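Local coordinates for alpha-pyrone synthesis polyketide synthase-like Pks18 (Mycobacterium tuberculosis, PDB 1TED), which probably builds tri- and tetraketide alpha-pyrones by extending medium- and long-chain aliphatic acyl-CoA substrates with malonyl-CoA units, at residues P115-V120 with P149-A154; V139-T144 with M179-T184; G183-Y188 with M195-V200; G227-V232 with S351-L356; L309-P314 with M386-I391. All coordinates share one frame; numbering follows the deposited sequence.

From the N terminus, contact 1 opens on helix 102-125, and contact 2 opens on strand 135-142 before contact 1 closes on helix 151-159, so the two loops cross. Contact 2 closes on helix 177-191, where contact 3 begins: they share Gly183 and Thr184. Contact 3 shuts a short loop onto strand 196-204, a sheet neighbour of strand 135-142. After these, contact 4 starts on strand 226-236 and closes on helix 349-361, a long loop joining the N- and C-terminal halves. Contact 5 opens on strand 310-312 inside that loop and ends on strand 382-390 beyond it, so contacts 4 and 5 also cross.

Contact 1. Residues P115-V120 with P149-A154; sequences PLAVDV and PGVDVA
Ala117 and Val151 make the tight part of this helix-helix contact. With CG1 anti to the backbone N (chi1 177°), Val151 lays this methyl against Ala117 CB, 3.6 Å from CB to CG1. The small alanine lets the helices come close here, with the CA atoms of Ala117 and Val151 7.5 Å apart. At the next residue of helix 102-125, and about a turn along helix 151-159, the packing is slacker: Val118 CG2 stands 4.2 Å from Ala154 O, and the CB of Ala154 keeps a wider distance, lying instead against Tyr110 and Val114 of helix 102-125. The looser, more open side is that of Pro115, which is exposed, and of Asp119, which is partly exposed and forms a salt bridge with Arg123 on its own helix. Gly150 takes the N-cap position of helix 151-159. Just inside that helix, Asp152 turns away from helix 102-125 and pairs with Arg167 on strand 166-171, while Val153 packs on Glu261 of the second subunit. Helix 151-159 links the adjacent parallel strands 135-142 and 166-171, a beta-alpha-beta crossover, and with helix 102-125 it forms an outer helical layer of the thiolase fold.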
# COMPACT_ATOMS: atom_id res chain seq x y z
N PRO A 115 1.10 10.39 -17.11
CA PRO A 115 1.79 10.31 -18.40
C PRO A 115 3.07 9.47 -18.33
O PRO A 115 3.32 8.61 -19.18
CB PRO A 115 2.09 11.77 -18.73
CG PRO A 115 0.99 12.49 -18.06
CD PRO A 115 0.84 11.79 -16.74
N LEU A 116 3.88 9.75 -17.31
CA LEU A 116 5.14 9.05 -17.13
C LEU A 116 4.99 7.57 -16.82
O LEU A 116 5.72 6.74 -17.37
CB LEU A 116 5.96 9.73 -16.03
CG LEU A 116 7.35 9.12 -15.77
CD1 LEU A 116 8.20 9.24 -17.03
CD2 LEU A 116 8.00 9.85 -14.62
N ALA A 117 4.05 7.22 -15.95
CA ALA A 117 3.83 5.82 -15.57
C ALA A 117 3.21 5.03 -16.72
O ALA A 117 3.56 3.88 -16.94
CB ALA A 117 2.94 5.73 -14.32
N VAL A 118 2.29 5.65 -17.45
CA VAL A 118 1.67 4.99 -18.59
C VAL A 118 2.74 4.70 -19.64
O VAL A 118 2.79 3.62 -20.22
CB VAL A 118 0.55 5.87 -19.20
CG1 VAL A 118 0.11 5.33 -20.56
CG2 VAL A 118 -0.65 5.90 -18.24
N ASP A 119 3.62 5.67 -19.87
CA ASP A 119 4.68 5.49 -20.85
C ASP A 119 5.67 4.37 -20.48
O ASP A 119 5.94 3.49 -21.28
CB ASP A 119 5.41 6.82 -21.06
CG ASP A 119 6.69 6.67 -21.88
OD1 ASP A 119 6.73 5.82 -22.80
OD2 ASP A 119 7.65 7.43 -21.61
N VAL A 120 6.18 4.41 -19.25
CA VAL A 120 7.15 3.40 -18.81
C VAL A 120 6.57 1.99 -18.77
O VAL A 120 7.22 1.03 -19.21
CB VAL A 120 7.73 3.76 -17.42
CG1 VAL A 120 8.69 2.68 -16.93
CG2 VAL A 120 8.45 5.10 -17.51
N PRO A 149 -9.01 8.15 -7.30
CA PRO A 149 -8.57 7.12 -8.26
C PRO A 149 -7.13 7.55 -8.57
O PRO A 149 -6.90 8.68 -9.03
CB PRO A 149 -9.52 7.33 -9.44
CG PRO A 149 -10.77 7.80 -8.78
CD PRO A 149 -10.26 8.78 -7.75
N GLY A 150 -6.17 6.68 -8.28
CA GLY A 150 -4.78 7.02 -8.50
C GLY A 150 -4.17 6.68 -9.84
O GLY A 150 -4.86 6.48 -10.85
N VAL A 151 -2.85 6.61 -9.85
CA VAL A 151 -2.10 6.30 -11.04
C VAL A 151 -2.37 4.88 -11.52
O VAL A 151 -2.37 4.63 -12.72
CB VAL A 151 -0.60 6.51 -10.78
CG1 VAL A 151 0.23 6.12 -11.98
CG2 VAL A 151 -0.36 7.97 -10.42
N ASP A 152 -2.63 3.97 -10.58
CA ASP A 152 -2.92 2.57 -10.95
C ASP A 152 -4.17 2.45 -11.83
O ASP A 152 -4.15 1.74 -12.85
CB ASP A 152 -3.06 1.70 -9.69
CG ASP A 152 -4.28 2.05 -8.85
OD1 ASP A 152 -4.46 3.23 -8.48
OD2 ASP A 152 -5.06 1.12 -8.55
N VAL A 153 -5.25 3.13 -11.46
CA VAL A 153 -6.47 3.08 -12.26
C VAL A 153 -6.21 3.57 -13.69
O VAL A 153 -6.64 2.94 -14.66
CB VAL A 153 -7.60 3.92 -11.62
CG1 VAL A 153 -8.76 4.04 -12.57
CG2 VAL A 153 -8.06 3.28 -10.32
N ALA A 154 -5.50 4.69 -13.83
CA ALA A 154 -5.20 5.26 -15.14
C ALA A 154 -4.35 4.34 -16.03
O ALA A 154 -4.48 4.36 -17.24
CB ALA A 154 -4.50 6.62 -14.98

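Contact 2. Residues V139-T144 with M179-T184; sequences VLATST and MNALGT. With MYR (myristic acid), chain E.
Val139 has CG1 trans to its own backbone N (chi1 -176°), which puts that methyl over Ala181 and leaves CG2 to reach Thr184. On the helix, Thr184 is rotated (chi1 -59°) to present its methyl to the strand while the hydroxyl turns back to the backbone. This is strand-on-helix packing in the thiolase fold: helix 177-191 lies on the sheet face opposite helix 151-159, and its short segment runs antiparallel to that of strand 135-142, at 171° and 8.6 Å between axes. The closest touch between strand and helix is Val139 CG1 on Ala181 CB, 3.6 Å. Val139 CG2 meets Thr184 CG2 at 4.0 Å, the two side chains crossing at a slant, and Ala141 CB adds a looser contact with Ala181 CB. Thr184 OG1 is satisfied by Asn180 O at 3.0 Å; the same oxygen takes the backbone N-H of Thr184 from its other face, so two bonds grip it and the threonine methyl is held toward the strand. Thr184 also packs on Val168 of the second subunit. Ala141 lies about 11 Å, side chain to side chain, from Cys175, the probable nucleophile, which precedes this helix. Past the strand end, Ser143 and Thr144 meet the methyl end of myristic acid, consistent with a place along the substrate-binding tunnel. Thr144 OG1 is bonded to Glu203 and Leu204, while its CG2 rests 3.6 Å from C12 of the fatty acid and Ser143 CB 3.6 Å from C14.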
# COMPACT_ATOMS: atom_id res chain seq x y z
N VAL A 139 0.92 -3.75 -9.37
CA VAL A 139 1.34 -3.20 -8.08
C VAL A 139 1.94 -1.83 -8.30
O VAL A 139 2.86 -1.64 -9.10
CB VAL A 139 2.37 -4.11 -7.37
CG1 VAL A 139 2.71 -3.54 -5.99
CG2 VAL A 139 1.83 -5.51 -7.23
N LEU A 140 1.40 -0.85 -7.60
CA LEU A 140 1.86 0.52 -7.74
C LEU A 140 2.45 1.01 -6.41
O LEU A 140 1.78 0.97 -5.38
CB LEU A 140 0.70 1.40 -8.17
CG LEU A 140 0.93 2.84 -8.63
CD1 LEU A 140 1.29 3.72 -7.44
CD2 LEU A 140 2.00 2.87 -9.72
N ALA A 141 3.70 1.45 -6.45
CA ALA A 141 4.35 1.96 -5.25
C ALA A 141 4.77 3.42 -5.41
O ALA A 141 5.21 3.84 -6.48
CB ALA A 141 5.57 1.11 -4.92
N THR A 142 4.61 4.17 -4.32
CA THR A 142 4.98 5.59 -4.28
C THR A 142 4.99 6.06 -2.84
O THR A 142 4.35 5.46 -1.97
CB THR A 142 3.95 6.49 -5.00
OG1 THR A 142 3.54 5.88 -6.23
CG2 THR A 142 4.56 7.86 -5.30
N SER A 143 5.70 7.15 -2.59
CA SER A 143 5.76 7.76 -1.27
C SER A 143 5.68 9.28 -1.46
O SER A 143 5.89 10.04 -0.53
CB SER A 143 7.05 7.38 -0.55
OG SER A 143 7.02 6.01 -0.16
N THR A 144 5.37 9.70 -2.68
CA THR A 144 5.29 11.13 -3.01
C THR A 144 3.97 11.59 -3.63
O THR A 144 3.89 12.71 -4.14
CB THR A 144 6.43 11.52 -3.99
OG1 THR A 144 6.45 10.61 -5.09
CG2 THR A 144 7.79 11.50 -3.27
N MET A 179 11.09 -3.47 -3.65
CA MET A 179 11.23 -4.83 -3.13
C MET A 179 9.93 -5.39 -2.54
O MET A 179 9.61 -6.57 -2.76
CB MET A 179 12.33 -4.90 -2.06
CG MET A 179 13.75 -4.68 -2.60
SD MET A 179 14.25 -5.91 -3.82
CE MET A 179 13.82 -5.10 -5.35
N ASN A 180 9.18 -4.57 -1.80
CA ASN A 180 7.91 -5.00 -1.21
C ASN A 180 6.93 -5.27 -2.35
O ASN A 180 6.19 -6.25 -2.33
CB ASN A 180 7.32 -3.90 -0.30
CG ASN A 180 8.23 -3.54 0.87
OD1 ASN A 180 8.29 -4.25 1.87
ND2 ASN A 180 8.94 -2.43 0.73
N ALA A 181 6.96 -4.38 -3.35
CA ALA A 181 6.09 -4.50 -4.51
C ALA A 181 6.45 -5.77 -5.30
O ALA A 181 5.57 -6.58 -5.61
CB ALA A 181 6.24 -3.25 -5.39
N LEU A 182 7.73 -5.93 -5.60
CA LEU A 182 8.21 -7.10 -6.33
C LEU A 182 7.84 -8.40 -5.63
O LEU A 182 7.48 -9.38 -6.29
CB LEU A 182 9.73 -7.03 -6.49
CG LEU A 182 10.37 -8.22 -7.19
CD1 LEU A 182 9.69 -8.46 -8.53
CD2 LEU A 182 11.86 -7.95 -7.38
N GLY A 183 7.93 -8.41 -4.30
CA GLY A 183 7.59 -9.60 -3.55
C GLY A 183 6.13 -9.99 -3.71
O GLY A 183 5.78 -11.17 -3.72
N THR A 184 5.29 -8.98 -3.85
CA THR A 184 3.86 -9.17 -4.02
C THR A 184 3.59 -9.82 -5.39
O THR A 184 2.79 -10.75 -5.50
CB THR A 184 3.13 -7.82 -3.92
OG1 THR A 184 3.41 -7.25 -2.64
CG2 THR A 184 1.63 -7.98 -4.08
C1 MYR E . 15.37 21.26 -6.02
O1 MYR E . 15.95 21.37 -7.10
O2 MYR E . 15.88 21.76 -5.02
C2 MYR E . 14.03 20.53 -5.93
C3 MYR E . 14.17 19.23 -5.13
C4 MYR E . 12.84 18.48 -5.05
C5 MYR E . 12.96 17.21 -4.22
C6 MYR E . 13.27 17.50 -2.75
C7 MYR E . 12.09 18.15 -2.02
C8 MYR E . 10.90 17.21 -1.86
C9 MYR E . 11.25 15.99 -1.00
C10 MYR E . 10.09 14.99 -0.98
C11 MYR E . 10.46 13.75 -0.17
C12 MYR E . 9.32 12.72 -0.19
C13 MYR E . 9.74 11.46 0.56
C14 MYR E . 8.63 10.40 0.52

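Contact 3. Residues G183-Y188 with M195-V200; sequences GTATNY and MKALVV
Methyl packing joins Ala185 to the strand: its CB touches both Ala197 CB and Val199 CG2, each at 3.6 Å. These two strand residues point to the same face of the sheet, two positions apart, and the alanine methyl touches both, from directions roughly at right angles. Val199 offers CG2 because CG1 stands trans to the backbone N (chi1 177°). With nothing larger than a methyl between them, the backbones draw near, and the CA atoms of Ala185 and Ala197 are 5.6 Å apart.

The aromatic part belongs to Tyr188, one helical turn on. Its CG extends trans to the backbone N (chi1 173°), which brings the ring against the start of the strand. There Met195 CB lies 3.4 Å from Tyr188 OH and also nears CE2, the two side chains meeting at a slant. Met195 CG also nears the phenol oxygen, and the bends at chi2 and chi3 bring CE back toward it. Met195 CB, Lys196 O and Ala197 CB all approach the ring obliquely. Lys196 itself directs its side chain to the other face of the sheet and contributes mainly backbone.

Around this patch, Tyr188 also packs on Leu137 of the adjoining strand, meets the ring of His192, and touches Asn187 of the second subunit. The short axes run antiparallel, 173° apart in direction and 8.1 Å at closest approach. Strand 196-204 thus runs back along helix 177-191, completing a beta-alpha-beta crossover that starts at strand 166-171 and steps over strand 135-142 in the N-terminal half of the thiolase fold.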
# COMPACT_ATOMS: atom_id res chain seq x y z
N GLY A 183 7.93 -8.41 -4.30
CA GLY A 183 7.59 -9.60 -3.55
C GLY A 183 6.13 -9.99 -3.71
O GLY A 183 5.78 -11.17 -3.72
N THR A 184 5.29 -8.98 -3.85
CA THR A 184 3.86 -9.17 -4.02
C THR A 184 3.59 -9.82 -5.39
O THR A 184 2.79 -10.75 -5.50
CB THR A 184 3.13 -7.82 -3.92
OG1 THR A 184 3.41 -7.25 -2.64
CG2 THR A 184 1.63 -7.98 -4.08
N ALA A 185 4.28 -9.33 -6.41
CA ALA A 185 4.14 -9.86 -7.76
C ALA A 185 4.69 -11.28 -7.81
O ALA A 185 4.20 -12.13 -8.55
CB ALA A 185 4.90 -8.98 -8.76
N THR A 186 5.73 -11.51 -7.02
CA THR A 186 6.38 -12.81 -6.95
C THR A 186 5.45 -13.89 -6.41
O THR A 186 5.38 -14.98 -6.97
CB THR A 186 7.65 -12.73 -6.07
OG1 THR A 186 8.71 -12.15 -6.84
CG2 THR A 186 8.07 -14.09 -5.60
N ASN A 187 4.75 -13.59 -5.31
CA ASN A 187 3.84 -14.56 -4.73
C ASN A 187 2.67 -14.82 -5.69
O ASN A 187 2.28 -15.97 -5.90
CB ASN A 187 3.30 -14.06 -3.38
CG ASN A 187 4.41 -13.80 -2.36
OD1 ASN A 187 5.41 -14.51 -2.31
ND2 ASN A 187 4.21 -12.78 -1.53
N TYR A 188 2.12 -13.75 -6.27
CA TYR A 188 1.00 -13.87 -7.18
C TYR A 188 1.30 -14.80 -8.35
O TYR A 188 0.57 -15.75 -8.62
CB TYR A 188 0.61 -12.49 -7.73
CG TYR A 188 -0.45 -12.57 -8.81
CD1 TYR A 188 -1.80 -12.72 -8.49
CD2 TYR A 188 -0.09 -12.57 -10.16
CE1 TYR A 188 -2.77 -12.86 -9.49
CE2 TYR A 188 -1.04 -12.71 -11.16
CZ TYR A 188 -2.38 -12.86 -10.83
OH TYR A 188 -3.30 -13.00 -11.83
N MET A 195 -0.28 -16.50 -15.18
CA MET A 195 -0.43 -15.06 -15.29
C MET A 195 0.85 -14.26 -15.12
O MET A 195 1.90 -14.80 -14.76
CB MET A 195 -1.46 -14.61 -14.26
CG MET A 195 -2.74 -15.45 -14.30
SD MET A 195 -3.68 -15.18 -15.82
CE MET A 195 -4.58 -13.67 -15.36
N LYS A 196 0.76 -12.97 -15.40
CA LYS A 196 1.89 -12.07 -15.26
C LYS A 196 1.46 -10.93 -14.35
O LYS A 196 0.26 -10.68 -14.17
CB LYS A 196 2.31 -11.49 -16.61
CG LYS A 196 2.46 -12.52 -17.71
CD LYS A 196 3.54 -13.54 -17.40
CE LYS A 196 3.45 -14.71 -18.36
NZ LYS A 196 4.44 -15.75 -18.05
N ALA A 197 2.45 -10.25 -13.80
CA ALA A 197 2.18 -9.13 -12.92
C ALA A 197 2.98 -7.94 -13.40
O ALA A 197 4.11 -8.09 -13.89
CB ALA A 197 2.55 -9.48 -11.49
N LEU A 198 2.38 -6.76 -13.26
CA LEU A 198 3.01 -5.51 -13.66
C LEU A 198 3.30 -4.71 -12.39
O LEU A 198 2.39 -4.46 -11.59
CB LEU A 198 2.09 -4.70 -14.58
CG LEU A 198 2.55 -3.28 -14.96
CD1 LEU A 198 3.78 -3.36 -15.86
CD2 LEU A 198 1.45 -2.55 -15.70
N VAL A 199 4.57 -4.35 -12.20
CA VAL A 199 4.99 -3.57 -11.05
C VAL A 199 5.42 -2.18 -11.51
O VAL A 199 6.20 -2.04 -12.45
CB VAL A 199 6.16 -4.25 -10.29
CG1 VAL A 199 6.63 -3.38 -9.14
CG2 VAL A 199 5.69 -5.57 -9.74
N VAL A 200 4.90 -1.15 -10.85
CA VAL A 200 5.21 0.21 -11.24
C VAL A 200 5.57 1.07 -10.04
O VAL A 200 4.80 1.20 -9.09
CB VAL A 200 3.99 0.85 -12.00
CG1 VAL A 200 4.30 2.27 -12.41
CG2 VAL A 200 3.66 0.02 -13.24

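Contact 4. Residues G227-V232 with S351-L356; sequences GCAALV and SLIFVL
The Phe354 ring meets the strand by its rim: Cys228 O lies near the ring plane, 3.4 Å from CE1, so the carbonyl oxygen faces the slightly positive edge hydrogens. Phe344 packs with this ring in an edge-to-face arrangement, and Thr40 and Thr42 border it as well. The side chain of Phe354 leaves the helix beside the strand and only its end comes near, with chi1 at -94°, well off a staggered value. In the thiolase fold, helix 349-361 belongs to the buried helical layer, and here it crosses strand 226-236 at 65°, with 8.0 Å between the short axes. Cys228 turns its own side chain to the other sheet face, against Leu116 and Val120 of helix 102-125, so this strand is packed between helices on both sides. Ala229 and Leu231, in contrast, point to helix 349-361 and receive Ile353. With CG1 trans to the carbonyl carbon (chi1 -63°) and the chain extended beyond it, the isoleucine spreads CG2 and CD1 over the two strand residues. The side chain of Ile353 is about 11 Å from that of Cys175, the probable nucleophile. Leu231 also packs on Val199 of the neighbouring strand. Ile353 CG2 sits 3.6 Å from Ala229 CB, while Leu231 and Ile353 reach toward each other tip to tip, with Ile353 CD1 3.9 Å from Leu231 CG and Ile353 CG2 3.9 Å from Leu231 CD2.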
# COMPACT_ATOMS: atom_id res chain seq x y z
N GLY A 227 11.46 10.06 -10.99
CA GLY A 227 11.69 8.92 -11.86
C GLY A 227 10.59 7.89 -11.85
O GLY A 227 9.70 7.92 -11.00
N CYS A 228 10.64 6.97 -12.80
CA CYS A 228 9.65 5.91 -12.89
C CYS A 228 10.30 4.64 -13.42
O CYS A 228 11.25 4.69 -14.20
CB CYS A 228 8.51 6.34 -13.81
SG CYS A 228 7.16 5.14 -13.91
N ALA A 229 9.79 3.50 -12.97
CA ALA A 229 10.31 2.23 -13.42
C ALA A 229 9.21 1.19 -13.30
O ALA A 229 8.34 1.28 -12.43
CB ALA A 229 11.52 1.81 -12.58
N ALA A 230 9.26 0.19 -14.18
CA ALA A 230 8.25 -0.85 -14.18
C ALA A 230 8.89 -2.21 -14.44
O ALA A 230 9.92 -2.30 -15.12
CB ALA A 230 7.19 -0.55 -15.25
N LEU A 231 8.29 -3.25 -13.90
CA LEU A 231 8.78 -4.61 -14.09
C LEU A 231 7.60 -5.48 -14.50
O LEU A 231 6.47 -5.25 -14.07
CB LEU A 231 9.34 -5.18 -12.78
CG LEU A 231 10.43 -4.42 -12.04
CD1 LEU A 231 10.65 -5.10 -10.69
CD2 LEU A 231 11.71 -4.40 -12.86
N VAL A 232 7.85 -6.46 -15.36
CA VAL A 232 6.80 -7.39 -15.76
C VAL A 232 7.30 -8.74 -15.25
O VAL A 232 8.34 -9.22 -15.66
CB VAL A 232 6.62 -7.45 -17.30
CG1 VAL A 232 5.54 -8.47 -17.66
CG2 VAL A 232 6.23 -6.07 -17.82
N SER A 351 15.01 4.03 -7.97
CA SER A 351 16.45 3.89 -8.15
C SER A 351 17.02 2.48 -8.24
O SER A 351 17.87 2.21 -9.08
CB SER A 351 17.18 4.67 -7.06
OG SER A 351 16.85 6.05 -7.16
N LEU A 352 16.55 1.59 -7.39
CA LEU A 352 17.05 0.23 -7.43
C LEU A 352 16.83 -0.36 -8.83
O LEU A 352 17.69 -1.07 -9.35
CB LEU A 352 16.34 -0.60 -6.36
CG LEU A 352 17.09 -1.80 -5.77
CD1 LEU A 352 18.51 -1.41 -5.43
CD2 LEU A 352 16.34 -2.29 -4.53
N ILE A 353 15.70 -0.05 -9.45
CA ILE A 353 15.43 -0.61 -10.78
C ILE A 353 16.27 0.02 -11.90
O ILE A 353 16.58 -0.64 -12.88
CB ILE A 353 13.91 -0.55 -11.10
CG1 ILE A 353 13.16 -1.42 -10.09
CG2 ILE A 353 13.64 -1.07 -12.50
CD1 ILE A 353 11.66 -1.26 -10.13
N PHE A 354 16.65 1.29 -11.73
CA PHE A 354 17.51 1.95 -12.72
C PHE A 354 18.85 1.24 -12.64
O PHE A 354 19.52 1.01 -13.64
CB PHE A 354 17.73 3.42 -12.37
CG PHE A 354 16.77 4.35 -13.05
CD1 PHE A 354 15.40 4.19 -12.91
CD2 PHE A 354 17.25 5.45 -13.76
CE1 PHE A 354 14.51 5.11 -13.48
CE2 PHE A 354 16.38 6.38 -14.33
CZ PHE A 354 15.00 6.21 -14.19
N VAL A 355 19.23 0.87 -11.42
CA VAL A 355 20.49 0.18 -11.17
C VAL A 355 20.54 -1.18 -11.85
O VAL A 355 21.53 -1.53 -12.48
CB VAL A 355 20.71 0.01 -9.66
CG1 VAL A 355 21.85 -0.96 -9.40
CG2 VAL A 355 21.02 1.36 -9.05
N LEU A 356 19.46 -1.93 -11.71
CA LEU A 356 19.34 -3.26 -12.28
C LEU A 356 19.43 -3.20 -13.81
O LEU A 356 20.09 -4.04 -14.42
CB LEU A 356 18.02 -3.90 -11.80
CG LEU A 356 17.68 -5.39 -11.98
CD1 LEU A 356 17.26 -5.63 -13.40
CD2 LEU A 356 18.85 -6.28 -11.61

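Contact 5. Residues L309-P314 with M386-I391; sequences LWAIHP and MLFDII
Leu309 CD1 is the shared point of this contact. It presses on Ile390 CD1 at 3.5 Å, tighter than usual for two methyls, and also reaches Phe388 CE1 at 4.2 Å. The leucine crosses both partners at about a right angle. On the other flank of the Phe388 ring, Ala311 CB lies 4.4 Å from CE2; both neighbours approach the ring obliquely. Phe388 reaches them with its CG between the backbone N and the carbonyl carbon (chi1 67°), which swings the ring across although its CB starts out to one side. Strand 310-312 is at the rim of the large mixed sheet of the thiolase fold, and strand 370-378 runs between it and strand 382-390. The side chains therefore meet over an intervening strand, and the CA atoms of Leu309 and Phe388 stay 9.6 Å apart. Ala311 bonds through its backbone to Val373 and Phe375 of that strand and packs on Ala374. It is also the centre of an inverse gamma turn, closed by a weak bond from Ile312 N to Trp310 O. Val355 of helix 349-361 packs on the Ala311 side chain. Asp389 OD1, between the two contact residues of its strand, binds Arg250 and Thr371.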
# COMPACT_ATOMS: atom_id res chain seq x y z
N LEU A 309 28.08 -8.10 -9.00
CA LEU A 309 26.97 -7.15 -8.98
C LEU A 309 26.34 -6.91 -7.62
O LEU A 309 25.79 -7.82 -6.98
CB LEU A 309 25.83 -7.57 -9.93
CG LEU A 309 26.09 -7.90 -11.40
CD1 LEU A 309 24.80 -8.36 -12.06
CD2 LEU A 309 26.65 -6.68 -12.10
N TRP A 310 26.41 -5.67 -7.18
CA TRP A 310 25.82 -5.26 -5.94
C TRP A 310 24.94 -4.07 -6.29
O TRP A 310 25.43 -2.97 -6.52
CB TRP A 310 26.90 -4.88 -4.92
CG TRP A 310 27.60 -6.08 -4.35
CD1 TRP A 310 28.78 -6.63 -4.78
CD2 TRP A 310 27.14 -6.91 -3.28
NE1 TRP A 310 29.08 -7.75 -4.04
CE2 TRP A 310 28.09 -7.94 -3.11
CE3 TRP A 310 26.02 -6.89 -2.44
CZ2 TRP A 310 27.95 -8.94 -2.14
CZ3 TRP A 310 25.87 -7.89 -1.47
CH2 TRP A 310 26.84 -8.90 -1.33
N ALA A 311 23.64 -4.32 -6.38
CA ALA A 311 22.68 -3.26 -6.70
C ALA A 311 22.28 -2.59 -5.39
O ALA A 311 21.21 -2.86 -4.82
CB ALA A 311 21.45 -3.85 -7.41
N ILE A 312 23.17 -1.73 -4.90
CA ILE A 312 22.94 -1.01 -3.67
C ILE A 312 22.10 0.22 -3.94
O ILE A 312 22.44 1.02 -4.80
CB ILE A 312 24.28 -0.57 -3.05
CG1 ILE A 312 25.14 -1.81 -2.75
CG2 ILE A 312 24.03 0.27 -1.80
CD1 ILE A 312 26.54 -1.49 -2.26
N HIS A 313 21.01 0.37 -3.20
CA HIS A 313 20.16 1.54 -3.40
C HIS A 313 20.99 2.82 -3.35
O HIS A 313 21.57 3.15 -2.31
CB HIS A 313 19.07 1.63 -2.33
CG HIS A 313 18.32 2.92 -2.39
ND1 HIS A 313 17.56 3.28 -3.48
CD2 HIS A 313 18.32 3.99 -1.57
CE1 HIS A 313 17.13 4.52 -3.33
NE2 HIS A 313 17.58 4.97 -2.18
N PRO A 314 21.03 3.57 -4.46
CA PRO A 314 21.80 4.82 -4.52
C PRO A 314 21.05 5.99 -3.91
O PRO A 314 20.72 6.95 -4.59
CB PRO A 314 22.07 4.99 -6.01
CG PRO A 314 20.84 4.39 -6.63
CD PRO A 314 20.56 3.17 -5.80
N MET A 386 17.01 -8.61 -2.37
CA MET A 386 16.83 -9.89 -3.05
C MET A 386 18.13 -10.43 -3.62
O MET A 386 19.07 -9.67 -3.88
CB MET A 386 15.83 -9.71 -4.22
CG MET A 386 16.43 -9.02 -5.45
SD MET A 386 15.38 -9.08 -6.95
CE MET A 386 15.92 -7.66 -7.84
N LEU A 387 18.19 -11.74 -3.79
CA LEU A 387 19.33 -12.41 -4.41
C LEU A 387 18.81 -12.64 -5.83
O LEU A 387 17.66 -13.03 -5.99
CB LEU A 387 19.64 -13.76 -3.75
CG LEU A 387 20.68 -14.63 -4.49
CD1 LEU A 387 22.05 -13.96 -4.47
CD2 LEU A 387 20.78 -16.01 -3.84
N PHE A 388 19.63 -12.41 -6.85
CA PHE A 388 19.15 -12.60 -8.21
C PHE A 388 20.21 -13.06 -9.20
O PHE A 388 21.41 -12.98 -8.94
CB PHE A 388 18.51 -11.30 -8.71
CG PHE A 388 19.47 -10.16 -8.88
CD1 PHE A 388 20.22 -10.03 -10.05
CD2 PHE A 388 19.64 -9.22 -7.87
CE1 PHE A 388 21.14 -8.97 -10.20
CE2 PHE A 388 20.55 -8.16 -8.01
CZ PHE A 388 21.30 -8.04 -9.18
N ASP A 389 19.74 -13.56 -10.34
CA ASP A 389 20.60 -14.04 -11.42
C ASP A 389 20.25 -13.34 -12.75
O ASP A 389 19.07 -13.25 -13.11
CB ASP A 389 20.41 -15.55 -11.62
CG ASP A 389 21.37 -16.38 -10.77
OD1 ASP A 389 22.12 -15.80 -9.96
OD2 ASP A 389 21.36 -17.62 -10.93
N ILE A 390 21.25 -12.84 -13.45
CA ILE A 390 21.03 -12.22 -14.75
C ILE A 390 21.64 -13.17 -15.78
O ILE A 390 22.83 -13.48 -15.74
CB ILE A 390 21.74 -10.84 -14.89
CG1 ILE A 390 21.16 -9.83 -13.90
CG2 ILE A 390 21.53 -10.31 -16.32
CD1 ILE A 390 21.88 -8.48 -13.93
N ILE A 391 20.81 -13.66 -16.69
CA ILE A 391 21.30 -14.58 -17.70
C ILE A 391 22.03 -13.83 -18.82
O ILE A 391 21.48 -12.92 -19.45
CB ILE A 391 20.15 -15.42 -18.28
CG1 ILE A 391 19.46 -16.17 -17.13
CG2 ILE A 391 20.68 -16.38 -19.33
CD1 ILE A 391 18.55 -17.26 -17.56